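Local coordinates for putative glyoxalase superfamily protein (Ralstonia eutropha, PDB 3IUZ) that probably acts as an iron(II)-dependent dioxygenase of the 2-oxoadipate dioxygenase/decarboxylase family, forming 2-hydroxyglutarate, and has a glyoxalase-type fold, at residues A[20-25]-A[52-57]; A[30-35]-A[133-138]; A[94-97]-A[101-104]; A[123-128]-A[223-228]; A[230-235]-A[296-301]. All blocks are in the same frame, centred on the assembly; numbering follows the deposited sequence.

Interaction 1: residues A[20-25]-A[52-57]; sequences RHLLSL and VLFAGI
L22 and L25 of helix 16-25 meet F54 and A55 of helix 42-60 in a nearly perpendicular helix-helix crossing: the short axes make an angle of 101° and come no closer than 11.1 Å, so side chains rather than backbones fill the interface. The tight part is centred on L22. With its CG anti to the backbone N (chi1 -155°), the branch extends over helix 42-60, where L22 CD2 rests on A55 CB at 3.9 Å. Its other methyl, L22 CD1, lies 4.2 Å from F54 CD2, and L25 CD2 comes within 4.2 Å of F54 CE2. Both leucine methyls reach the phenylalanine at its rim, near the ring plane, rather than over a face. The same ring meets that of F80, which places the contact beside the central sheet, while L14 of helix 4-14 packs on L22 and V71 of helix 62-73 on L25. All four touching residues are buried. The solvent side is looser: H21, partly exposed, makes no contact with 52-57 and packs on A72. On the far side, S24 turns its hydroxyl back on its own helix, S24 OG donating to H21 O at 3.0 Å, tilted 27° from the carbonyl plane.

Interaction 2: residues A[30-35]-A[133-138]; sequences DGLPSD and ADAPEG
D134 and P33 bury the most surface here, and they meet through carbon rather than charge. The pyrrolidine edge of P33 lies against the base of the aspartate side chain, with P33 CG 3.8 Å from D134 CB and P33 CD 4.0 Å from the same D134 CB; the two side chains cross obliquely. The carboxylate is engaged separately: D134 OD1 forms a salt bridge with R42, so the charge is met from outside the two loops while CB faces the proline. D134 CG lies anti to the carbonyl carbon (chi1 -60°), and this turn also brings D134 OD2 to 4.2 Å from P33 CG. One residue before P33 and one after D134, L32 and A135 form a second point of contact. The leucine's CA-CB bond does not aim at the other loop, yet its end comes near, placing L32 CD2 3.3 Å from A135 CB. That separation is below normal van der Waals contact, so its exact value is doubtful, although the pairing is clear. A bound triethylene glycol, probably from the crystallisation liquor, sits about 4 Å from the nearest atom of the D134 side chain at this surface contact. The loop 30-35 follows helix 16-25, while the loop 133-138 joins antiparallel strands 125-132 and 141-147; both rest on the start of helix 42-60, where A43 touches P33 and D134 and Q47 touches L32.

Interaction 3: residues A[94-97]-A[101-104]; sequences GALP and AAFT
A102 offers its methyl to two successive residues of the incoming loop, L96 and P97, and accounts for most of the buried surface on the helix side. From one residue L96 CD1 reaches A102 CB at 4.0 Å; from the next come P97 O, 3.7 Å from A102 CB, and the ring carbon P97 CD, 4.3 Å from A102 CB. P97 also covers the first residue of the helix, with P97 CB 4.0 Å from A101 CB and 3.9 Å from A102 N. The leucine CG stands anti to its own nitrogen (chi1 -165°), and that torsion carries the branched end to the alanine although the CA-CB bond is not aimed at the helix. This is a short local contact in which the loop leading into helix 101-110 packs on its N-terminal turn, with three residues between the segments. The helix follows strand 80-87 and precedes strands 112-120, 125-132 and 141-147, an order consistent with the beta-alpha-beta-beta-beta unit of the glyoxalase fold. Further out, N93 ND2 makes weak hydrogen bonds to both L96 O and P97 O, a modest tie across the loop. R105, one turn along the helix, packs against L96 and P97, and its NE donates to A102 O, so the same side chain covers the loop and returns to its own helix. P170 and N234 also pack on the leucine.

Interaction 4: residues A[123-128]-A[223-228]; sequences ISMTGR and SAEMAW
One water is gripped by I123 O, S223 OG and E225 OE1, and it is the polar link between the two segments. It donates to I123 O and to E225 OE1, each at 2.7 Å, and accepts from S223 OG, likewise at 2.7 Å. The serine is therefore used twice: its proton goes to the water, while S223 OG accepts from M226 N at 3.0 Å in a nearly straight bond (168°). S223 stands at the N-cap of helix 224-232, and this is its capping bond; it helps to hold the hydroxyl for the water. Around this bridge the contact is apolar against acid. E225 bends at its second torsion (chi2 76°), which folds the carboxylate back over I123; the isoleucine runs roughly perpendicular to the glutamate chain, with I123 CG2 3.8 Å from E225 OE2 and I123 CB 4.0 Å from E225 OE1. Lower on the glutamate, the selenium of selenomethionine M125 lies 4.3 Å from E225 CB. S124, with positive phi, and M125 form a G1 beta bulge facing strand 112-120, at the start of strand 125-132. That strand runs between 112-120 and 141-147, both antiparallel to it, and F147 of the latter packs on M125, S223 and M226. Helix 213-222 also packs on helix 224-232, L219 touching M226 and L220 touching A227.

Interaction 5: residues A[230-235]-A[296-301]; sequences ATEGNA and RDVPGS
T231 sets its hydroxyl between the backbone N and the carbonyl carbon (chi1 78°), and E232 curls through two consecutive bends (chi1 -52°, chi2 -52°); the first torsion points T231 OG1 at V298, and the pair folds the E232 carboxylate back to that hydroxyl. The ends of the threonine and valine side chains meet head-on, with V298 CG2 3.9 Å from T231 OG1. The hydroxyl donates to E232 OE2 at 2.6 Å, using the anti lone pair of that oxygen, and this short bond between successive residues helps to hold the glutamate folded. T231 OG1 is also hydrogen-bonded to W228 O, so two acceptors share its single hydrogen. V298 CG2 also lies 4.4 Å from E232 OE2. Two waters supply the polar connections. One donates both to T231 OG1 at 2.8 Å and to P299 O at 2.9 Å; the other donates to E232 OE1 and to S301 OG, the latter at 2.7 Å. Here the C-terminal end of helix 224-232 lies over strand 293-306 of the mixed sheet. The helix ends in a type II' turn from E232 to A235, closed by A235 N to E232 O at 3.2 Å, with G233 taking the positive phi of the first position outside the helix. E232 OE2 has a salt bridge with R284 of strand 281-287, which pairs with 293-306, so the acid ties the helix end to the neighbouring strand. S301 OG is hydrogen-bonded to F236 O beyond the turn, and Y216 of helix 213-222 packs on both T231 and V298.

In the fold
From the N terminus, interaction 1 closes the first loop, bringing helix 16-25 back onto helix 42-60. Interaction 2 begins inside that loop and crosses it, joining the segment before strand 40-41 to the turn between strands 125-132 and 141-147. The short local contact of interaction 3 is nested within interaction 2. Interaction 4 crosses interaction 2 in turn, tying strand 125-132 to helix 224-232, and interaction 5 follows in series, joining the end of that helix to strand 293-306. Interactions 4 and 5 touch, W228 NE1 probably donating to G300 O at 2.9 Å. N234 of interaction 5 packs on F103 of interaction 3, while I57 of interaction 1 packs on S301.

Interaction 1: residues A[20-25]-A[52-57]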
# COMPACT_ATOMS: atom_id res chain seq x y z
N ARG A 20 -16.62 -9.64 8.23
CA ARG A 20 -16.68 -10.04 9.62
C ARG A 20 -15.29 -10.28 10.18
O ARG A 20 -15.00 -9.78 11.23
CB ARG A 20 -17.60 -11.27 9.82
CG ARG A 20 -19.05 -10.87 10.07
CD ARG A 20 -19.95 -12.04 10.56
NE ARG A 20 -20.37 -12.94 9.47
CZ ARG A 20 -19.80 -14.11 9.14
NH1 ARG A 20 -18.76 -14.60 9.82
NH2 ARG A 20 -20.27 -14.80 8.11
N HIS A 21 -14.45 -11.03 9.49
CA HIS A 21 -13.09 -11.32 9.98
C HIS A 21 -12.29 -10.01 10.07
O HIS A 21 -11.63 -9.73 11.08
CB HIS A 21 -12.38 -12.28 9.03
CG HIS A 21 -10.91 -12.44 9.28
ND1 HIS A 21 -10.40 -13.10 10.39
CD2 HIS A 21 -9.83 -12.09 8.54
CE1 HIS A 21 -9.08 -13.10 10.35
NE2 HIS A 21 -8.71 -12.52 9.22
N LEU A 22 -12.37 -9.21 9.02
CA LEU A 22 -11.61 -7.98 8.96
C LEU A 22 -12.01 -7.01 10.11
O LEU A 22 -11.14 -6.38 10.73
CB LEU A 22 -11.76 -7.34 7.57
CG LEU A 22 -10.60 -6.44 7.18
CD1 LEU A 22 -9.25 -7.17 7.24
CD2 LEU A 22 -10.86 -5.85 5.80
N LEU A 23 -13.31 -6.93 10.41
CA LEU A 23 -13.78 -5.99 11.42
C LEU A 23 -13.39 -6.50 12.81
O LEU A 23 -13.18 -5.73 13.72
CB LEU A 23 -15.29 -5.72 11.34
CG LEU A 23 -15.83 -4.89 10.15
CD1 LEU A 23 -17.34 -4.96 10.08
CD2 LEU A 23 -15.38 -3.44 10.21
N SER A 24 -13.29 -7.82 12.99
CA SER A 24 -12.85 -8.27 14.29
C SER A 24 -11.33 -8.12 14.44
O SER A 24 -10.85 -8.04 15.55
CB SER A 24 -13.28 -9.70 14.54
OG SER A 24 -12.43 -10.56 13.83
N LEU A 25 -10.60 -8.03 13.34
CA LEU A 25 -9.13 -8.00 13.38
C LEU A 25 -8.55 -6.57 13.47
O LEU A 25 -7.69 -6.30 14.30
CB LEU A 25 -8.56 -8.67 12.13
CG LEU A 25 -7.06 -8.66 11.95
CD1 LEU A 25 -6.36 -9.46 13.06
CD2 LEU A 25 -6.72 -9.16 10.49
N VAL A 52 -9.75 -2.64 2.81
CA VAL A 52 -9.91 -3.53 1.69
C VAL A 52 -8.53 -3.83 1.14
O VAL A 52 -8.21 -5.00 0.85
CB VAL A 52 -10.87 -2.97 0.62
CG1 VAL A 52 -10.85 -3.85 -0.63
CG2 VAL A 52 -12.27 -2.82 1.24
N LEU A 53 -7.68 -2.80 1.09
CA LEU A 53 -6.34 -2.94 0.55
C LEU A 53 -5.46 -3.82 1.48
O LEU A 53 -4.69 -4.65 1.02
CB LEU A 53 -5.68 -1.56 0.28
CG LEU A 53 -6.28 -0.76 -0.89
CD1 LEU A 53 -5.64 0.66 -0.96
CD2 LEU A 53 -6.11 -1.54 -2.23
N PHE A 54 -5.61 -3.62 2.77
CA PHE A 54 -5.01 -4.46 3.79
C PHE A 54 -5.42 -5.94 3.63
O PHE A 54 -4.57 -6.82 3.60
CB PHE A 54 -5.36 -3.93 5.19
CG PHE A 54 -4.68 -4.69 6.31
CD1 PHE A 54 -3.36 -4.43 6.63
CD2 PHE A 54 -5.34 -5.68 7.01
CE1 PHE A 54 -2.70 -5.13 7.66
CE2 PHE A 54 -4.68 -6.44 8.02
CZ PHE A 54 -3.35 -6.12 8.38
N ALA A 55 -6.70 -6.20 3.46
CA ALA A 55 -7.15 -7.55 3.21
C ALA A 55 -6.50 -8.16 1.97
O ALA A 55 -6.19 -9.37 1.95
CB ALA A 55 -8.65 -7.60 3.11
N GLY A 56 -6.29 -7.33 0.95
CA GLY A 56 -5.59 -7.71 -0.27
C GLY A 56 -4.12 -8.04 0.00
O GLY A 56 -3.58 -9.01 -0.57
N ILE A 57 -3.47 -7.31 0.90
CA ILE A 57 -2.09 -7.67 1.32
C ILE A 57 -2.07 -9.02 1.98
O ILE A 57 -1.23 -9.86 1.65
CB ILE A 57 -1.41 -6.67 2.29
CG1 ILE A 57 -0.36 -5.86 1.55
CG2 ILE A 57 -0.68 -7.39 3.50
CD1 ILE A 57 0.68 -6.67 0.88

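Interaction 2: residues A[30-35]-A[133-138]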
# COMPACT_ATOMS: atom_id res chain seq x y z
N ASP A 30 -11.39 5.79 16.33
CA ASP A 30 -12.53 6.46 16.90
C ASP A 30 -12.56 7.88 16.40
O ASP A 30 -11.54 8.44 16.04
CB ASP A 30 -12.45 6.52 18.42
CG ASP A 30 -12.66 5.18 19.07
OD1 ASP A 30 -13.52 4.37 18.62
OD2 ASP A 30 -11.95 4.94 20.07
N GLY A 31 -13.73 8.48 16.38
CA GLY A 31 -13.79 9.88 16.01
C GLY A 31 -13.81 10.26 14.54
O GLY A 31 -13.60 11.41 14.20
N LEU A 32 -14.04 9.32 13.63
CA LEU A 32 -14.10 9.73 12.22
C LEU A 32 -15.38 10.57 12.00
O LEU A 32 -16.45 10.19 12.50
CB LEU A 32 -14.05 8.53 11.29
CG LEU A 32 -12.79 7.67 11.35
CD1 LEU A 32 -12.94 6.53 10.30
CD2 LEU A 32 -11.47 8.46 11.15
N PRO A 33 -15.27 11.67 11.25
CA PRO A 33 -16.45 12.40 10.83
C PRO A 33 -17.58 11.50 10.28
O PRO A 33 -17.32 10.54 9.59
CB PRO A 33 -15.92 13.36 9.76
CG PRO A 33 -14.44 13.45 10.05
CD PRO A 33 -14.04 12.23 10.66
N SER A 34 -18.81 11.87 10.61
CA SER A 34 -20.03 11.16 10.20
C SER A 34 -20.99 12.14 9.51
O SER A 34 -20.88 13.35 9.67
CB SER A 34 -20.74 10.57 11.43
OG SER A 34 -21.20 11.64 12.28
N ASP A 35 -21.91 11.62 8.72
CA ASP A 35 -22.92 12.44 8.10
C ASP A 35 -24.30 12.18 8.72
O ASP A 35 -24.62 11.02 9.01
CB ASP A 35 -22.93 12.14 6.63
CG ASP A 35 -24.06 12.83 5.90
OD1 ASP A 35 -23.95 14.04 5.69
OD2 ASP A 35 -25.05 12.12 5.56
N ALA A 133 -6.33 14.14 6.53
CA ALA A 133 -6.61 15.42 7.23
C ALA A 133 -7.65 15.25 8.33
O ALA A 133 -7.66 16.03 9.24
CB ALA A 133 -7.07 16.51 6.22
N ASP A 134 -8.53 14.26 8.24
CA ASP A 134 -9.63 14.15 9.20
C ASP A 134 -9.28 13.30 10.41
O ASP A 134 -10.01 13.33 11.40
CB ASP A 134 -10.93 13.62 8.57
CG ASP A 134 -11.47 14.49 7.45
OD1 ASP A 134 -11.22 15.72 7.43
OD2 ASP A 134 -12.17 13.92 6.57
N ALA A 135 -8.22 12.52 10.34
CA ALA A 135 -7.83 11.63 11.44
C ALA A 135 -6.39 11.16 11.17
O ALA A 135 -6.17 9.98 10.87
CB ALA A 135 -8.81 10.41 11.55
N PRO A 136 -5.43 12.10 11.22
CA PRO A 136 -4.07 11.84 10.73
C PRO A 136 -3.34 10.72 11.49
O PRO A 136 -2.54 9.98 10.90
CB PRO A 136 -3.36 13.19 10.90
CG PRO A 136 -4.26 14.03 11.74
CD PRO A 136 -5.62 13.51 11.59
N GLU A 137 -3.65 10.60 12.78
CA GLU A 137 -3.09 9.56 13.63
C GLU A 137 -3.85 8.25 13.61
O GLU A 137 -3.28 7.22 13.96
CB GLU A 137 -3.00 10.03 15.07
CG GLU A 137 -2.16 11.25 15.22
CD GLU A 137 -2.09 11.74 16.66
OE1 GLU A 137 -2.66 11.08 17.57
OE2 GLU A 137 -1.44 12.77 16.88
N GLY A 138 -5.09 8.26 13.15
CA GLY A 138 -5.90 7.04 13.19
C GLY A 138 -6.06 6.32 11.87
O GLY A 138 -6.05 5.09 11.84

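Interaction 3: residues A[94-97]-A[101-104]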
# COMPACT_ATOMS: atom_id res chain seq x y z
N GLY A 94 3.60 4.81 -20.46
CA GLY A 94 2.33 4.43 -21.07
C GLY A 94 1.24 5.43 -20.77
O GLY A 94 1.44 6.62 -20.89
N ALA A 95 0.08 4.97 -20.34
CA ALA A 95 -1.04 5.84 -19.99
C ALA A 95 -1.07 6.30 -18.54
O ALA A 95 -2.00 7.00 -18.13
CB ALA A 95 -2.35 5.15 -20.34
N LEU A 96 -0.06 5.90 -17.76
CA LEU A 96 0.00 6.10 -16.33
C LEU A 96 0.79 7.37 -16.02
O LEU A 96 1.91 7.53 -16.53
CB LEU A 96 0.68 4.89 -15.65
CG LEU A 96 0.53 4.73 -14.12
CD1 LEU A 96 -0.95 4.53 -13.75
CD2 LEU A 96 1.45 3.53 -13.74
N PRO A 97 0.18 8.31 -15.26
CA PRO A 97 0.96 9.46 -14.84
C PRO A 97 2.28 9.02 -14.17
O PRO A 97 2.37 7.94 -13.57
CB PRO A 97 0.05 10.19 -13.83
CG PRO A 97 -1.37 9.71 -14.18
CD PRO A 97 -1.18 8.30 -14.69
N ALA A 101 2.34 10.96 -8.95
CA ALA A 101 1.13 11.61 -9.48
C ALA A 101 0.06 10.57 -9.79
O ALA A 101 -1.10 10.87 -9.82
CB ALA A 101 1.46 12.41 -10.78
N ALA A 102 0.45 9.34 -10.02
CA ALA A 102 -0.53 8.30 -10.31
C ALA A 102 -1.42 8.05 -9.11
O ALA A 102 -2.54 7.62 -9.26
CB ALA A 102 0.16 6.99 -10.77
N PHE A 103 -0.89 8.31 -7.91
CA PHE A 103 -1.62 8.14 -6.67
C PHE A 103 -2.02 9.44 -5.94
O PHE A 103 -3.04 9.45 -5.30
CB PHE A 103 -0.84 7.20 -5.75
CG PHE A 103 -0.88 5.80 -6.25
CD1 PHE A 103 -2.00 5.03 -6.01
CD2 PHE A 103 0.08 5.34 -7.14
CE1 PHE A 103 -2.13 3.80 -6.57
CE2 PHE A 103 -0.04 4.10 -7.70
CZ PHE A 103 -1.13 3.33 -7.39
N THR A 104 -1.26 10.52 -6.03
CA THR A 104 -1.70 11.74 -5.36
C THR A 104 -3.06 12.25 -5.94
O THR A 104 -3.84 12.83 -5.21
CB THR A 104 -0.66 12.85 -5.39
OG1 THR A 104 -0.16 13.01 -6.70
CG2 THR A 104 0.53 12.49 -4.44

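Interaction 4: residues A[123-128]-A[223-228]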
# COMPACT_ATOMS: atom_id res chain seq x y z
N ILE A 123 19.03 4.11 -2.70
CA ILE A 123 18.34 3.19 -3.56
C ILE A 123 17.69 3.89 -4.76
O ILE A 123 16.83 3.33 -5.41
CB ILE A 123 17.31 2.35 -2.73
CG1 ILE A 123 16.29 3.23 -1.99
CG2 ILE A 123 18.03 1.42 -1.80
CD1 ILE A 123 15.21 2.42 -1.26
N SER A 124 18.09 5.13 -5.04
CA SER A 124 17.57 5.92 -6.16
C SER A 124 16.05 6.11 -6.13
O SER A 124 15.37 6.02 -7.18
CB SER A 124 17.97 5.30 -7.49
OG SER A 124 19.36 5.24 -7.53
N MSE A 125 15.53 6.35 -4.94
CA MSE A 125 14.11 6.67 -4.77
C MSE A 125 13.88 7.90 -3.89
O MSE A 125 14.76 8.33 -3.12
CB MSE A 125 13.35 5.49 -4.17
CG MSE A 125 13.58 4.14 -4.89
SE MSE A 125 12.07 2.94 -4.55
CE MSE A 125 12.11 2.67 -2.69
N THR A 126 12.71 8.49 -4.06
CA THR A 126 12.17 9.50 -3.16
C THR A 126 10.90 8.99 -2.54
O THR A 126 9.91 8.58 -3.23
CB THR A 126 11.84 10.82 -3.91
OG1 THR A 126 13.00 11.24 -4.63
CG2 THR A 126 11.39 11.92 -2.90
N GLY A 127 10.86 9.03 -1.22
CA GLY A 127 9.65 8.63 -0.52
C GLY A 127 8.92 9.81 0.09
O GLY A 127 9.55 10.78 0.50
N ARG A 128 7.59 9.72 0.09
CA ARG A 128 6.73 10.77 0.68
C ARG A 128 5.61 10.12 1.45
O ARG A 128 5.03 9.12 1.01
CB ARG A 128 6.15 11.65 -0.41
CG ARG A 128 7.18 12.42 -1.18
CD ARG A 128 6.61 13.41 -2.21
NE ARG A 128 7.65 14.12 -3.00
CZ ARG A 128 8.25 13.65 -4.09
NH1 ARG A 128 8.01 12.43 -4.55
NH2 ARG A 128 9.12 14.42 -4.74
N SER A 223 19.49 -2.63 -9.69
CA SER A 223 18.51 -2.19 -8.70
C SER A 223 17.54 -3.31 -8.35
O SER A 223 16.70 -3.64 -9.15
CB SER A 223 17.66 -1.01 -9.28
OG SER A 223 16.66 -0.64 -8.34
N ALA A 224 17.59 -3.79 -7.12
CA ALA A 224 16.60 -4.73 -6.60
C ALA A 224 15.19 -4.07 -6.57
O ALA A 224 14.16 -4.72 -6.82
CB ALA A 224 17.03 -5.20 -5.18
N GLU A 225 15.16 -2.77 -6.30
CA GLU A 225 13.90 -2.06 -6.11
C GLU A 225 13.15 -1.96 -7.44
O GLU A 225 11.95 -2.20 -7.49
CB GLU A 225 14.19 -0.67 -5.57
CG GLU A 225 14.57 -0.71 -4.11
CD GLU A 225 15.99 -1.21 -3.87
OE1 GLU A 225 16.90 -1.09 -4.73
OE2 GLU A 225 16.18 -1.75 -2.78
N MSE A 226 13.86 -1.58 -8.50
CA MSE A 226 13.21 -1.45 -9.82
C MSE A 226 12.86 -2.83 -10.38
O MSE A 226 11.83 -2.98 -11.02
CB MSE A 226 14.14 -0.68 -10.80
CG MSE A 226 13.56 -0.43 -12.17
SE MSE A 226 11.82 0.59 -12.16
CE MSE A 226 10.80 -0.61 -13.27
N ALA A 227 13.68 -3.86 -10.10
CA ALA A 227 13.30 -5.22 -10.47
C ALA A 227 11.95 -5.63 -9.82
O ALA A 227 11.08 -6.19 -10.46
CB ALA A 227 14.41 -6.25 -10.10
N TRP A 228 11.80 -5.31 -8.54
CA TRP A 228 10.56 -5.58 -7.80
C TRP A 228 9.37 -4.86 -8.43
O TRP A 228 8.32 -5.45 -8.71
CB TRP A 228 10.76 -5.21 -6.32
CG TRP A 228 9.67 -5.59 -5.47
CD1 TRP A 228 9.60 -6.71 -4.67
CD2 TRP A 228 8.46 -4.85 -5.23
NE1 TRP A 228 8.43 -6.71 -3.98
CE2 TRP A 228 7.71 -5.58 -4.30
CE3 TRP A 228 7.94 -3.63 -5.71
CZ2 TRP A 228 6.44 -5.16 -3.86
CZ3 TRP A 228 6.71 -3.21 -5.29
CH2 TRP A 228 5.96 -3.96 -4.38
O HOH W 1 17.60 0.96 -6.40

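Interaction 5: residues A[230-235]-A[296-301]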
# COMPACT_ATOMS: atom_id res chain seq x y z
N ALA A 230 9.12 -3.98 -11.47
CA ALA A 230 8.84 -4.65 -12.71
C ALA A 230 7.87 -5.81 -12.58
O ALA A 230 7.08 -6.08 -13.49
CB ALA A 230 10.16 -5.09 -13.40
N THR A 231 7.90 -6.51 -11.45
CA THR A 231 7.04 -7.68 -11.29
C THR A 231 5.75 -7.31 -10.57
O THR A 231 4.70 -7.87 -10.89
CB THR A 231 7.75 -8.89 -10.57
OG1 THR A 231 7.79 -8.66 -9.15
CG2 THR A 231 9.16 -9.12 -11.10
N GLU A 232 5.83 -6.40 -9.61
CA GLU A 232 4.66 -6.07 -8.75
C GLU A 232 3.94 -4.75 -9.07
O GLU A 232 2.83 -4.51 -8.60
CB GLU A 232 5.09 -5.99 -7.26
CG GLU A 232 5.85 -7.20 -6.76
CD GLU A 232 5.11 -8.48 -7.05
OE1 GLU A 232 4.06 -8.68 -6.38
OE2 GLU A 232 5.57 -9.23 -7.94
N GLY A 233 4.57 -3.90 -9.87
CA GLY A 233 3.98 -2.60 -10.24
C GLY A 233 3.67 -1.74 -9.03
O GLY A 233 4.52 -1.58 -8.13
N ASN A 234 2.44 -1.21 -9.00
CA ASN A 234 1.99 -0.35 -7.90
C ASN A 234 1.26 -1.08 -6.78
O ASN A 234 0.65 -0.43 -5.91
CB ASN A 234 1.07 0.74 -8.45
CG ASN A 234 1.66 1.48 -9.65
OD1 ASN A 234 0.99 1.62 -10.67
ND2 ASN A 234 2.87 1.99 -9.51
N ALA A 235 1.33 -2.41 -6.73
CA ALA A 235 0.78 -3.16 -5.59
C ALA A 235 1.51 -2.76 -4.30
O ALA A 235 2.70 -2.43 -4.34
CB ALA A 235 0.93 -4.65 -5.82
N ARG A 296 9.00 -17.46 -12.70
CA ARG A 296 10.05 -17.46 -11.71
C ARG A 296 9.44 -17.09 -10.36
O ARG A 296 8.40 -16.44 -10.28
CB ARG A 296 11.11 -16.42 -12.07
CG ARG A 296 11.95 -16.77 -13.25
CD ARG A 296 12.98 -17.82 -12.87
NE ARG A 296 13.99 -17.95 -13.90
CZ ARG A 296 13.81 -18.53 -15.07
NH1 ARG A 296 12.63 -19.05 -15.43
NH2 ARG A 296 14.83 -18.59 -15.92
N ASP A 297 10.15 -17.49 -9.31
CA ASP A 297 9.79 -17.16 -7.94
C ASP A 297 10.58 -15.93 -7.54
O ASP A 297 11.81 -15.90 -7.64
CB ASP A 297 10.12 -18.33 -7.01
CG ASP A 297 9.43 -19.61 -7.44
OD1 ASP A 297 8.20 -19.74 -7.22
OD2 ASP A 297 10.11 -20.48 -8.00
N VAL A 298 9.87 -14.87 -7.13
CA VAL A 298 10.57 -13.60 -6.90
C VAL A 298 10.04 -13.06 -5.57
O VAL A 298 9.02 -13.52 -5.10
CB VAL A 298 10.30 -12.60 -8.06
CG1 VAL A 298 10.88 -13.08 -9.36
CG2 VAL A 298 8.76 -12.27 -8.20
N PRO A 299 10.72 -12.07 -4.97
CA PRO A 299 10.22 -11.52 -3.71
C PRO A 299 8.91 -10.78 -3.91
O PRO A 299 8.79 -10.02 -4.87
CB PRO A 299 11.31 -10.53 -3.31
CG PRO A 299 12.50 -10.99 -3.97
CD PRO A 299 12.05 -11.55 -5.29
N GLY A 300 7.97 -11.02 -3.01
CA GLY A 300 6.69 -10.38 -3.05
C GLY A 300 6.71 -9.26 -2.02
O GLY A 300 7.68 -8.51 -1.88
N SER A 301 5.65 -9.19 -1.27
CA SER A 301 5.46 -8.13 -0.28
C SER A 301 5.63 -8.67 1.13
O SER A 301 5.79 -9.88 1.33
CB SER A 301 4.07 -7.58 -0.50
OG SER A 301 4.00 -6.98 -1.78
O HOH W 2 9.93 -9.12 -7.37
O HOH W 3 3.24 -8.33 -4.02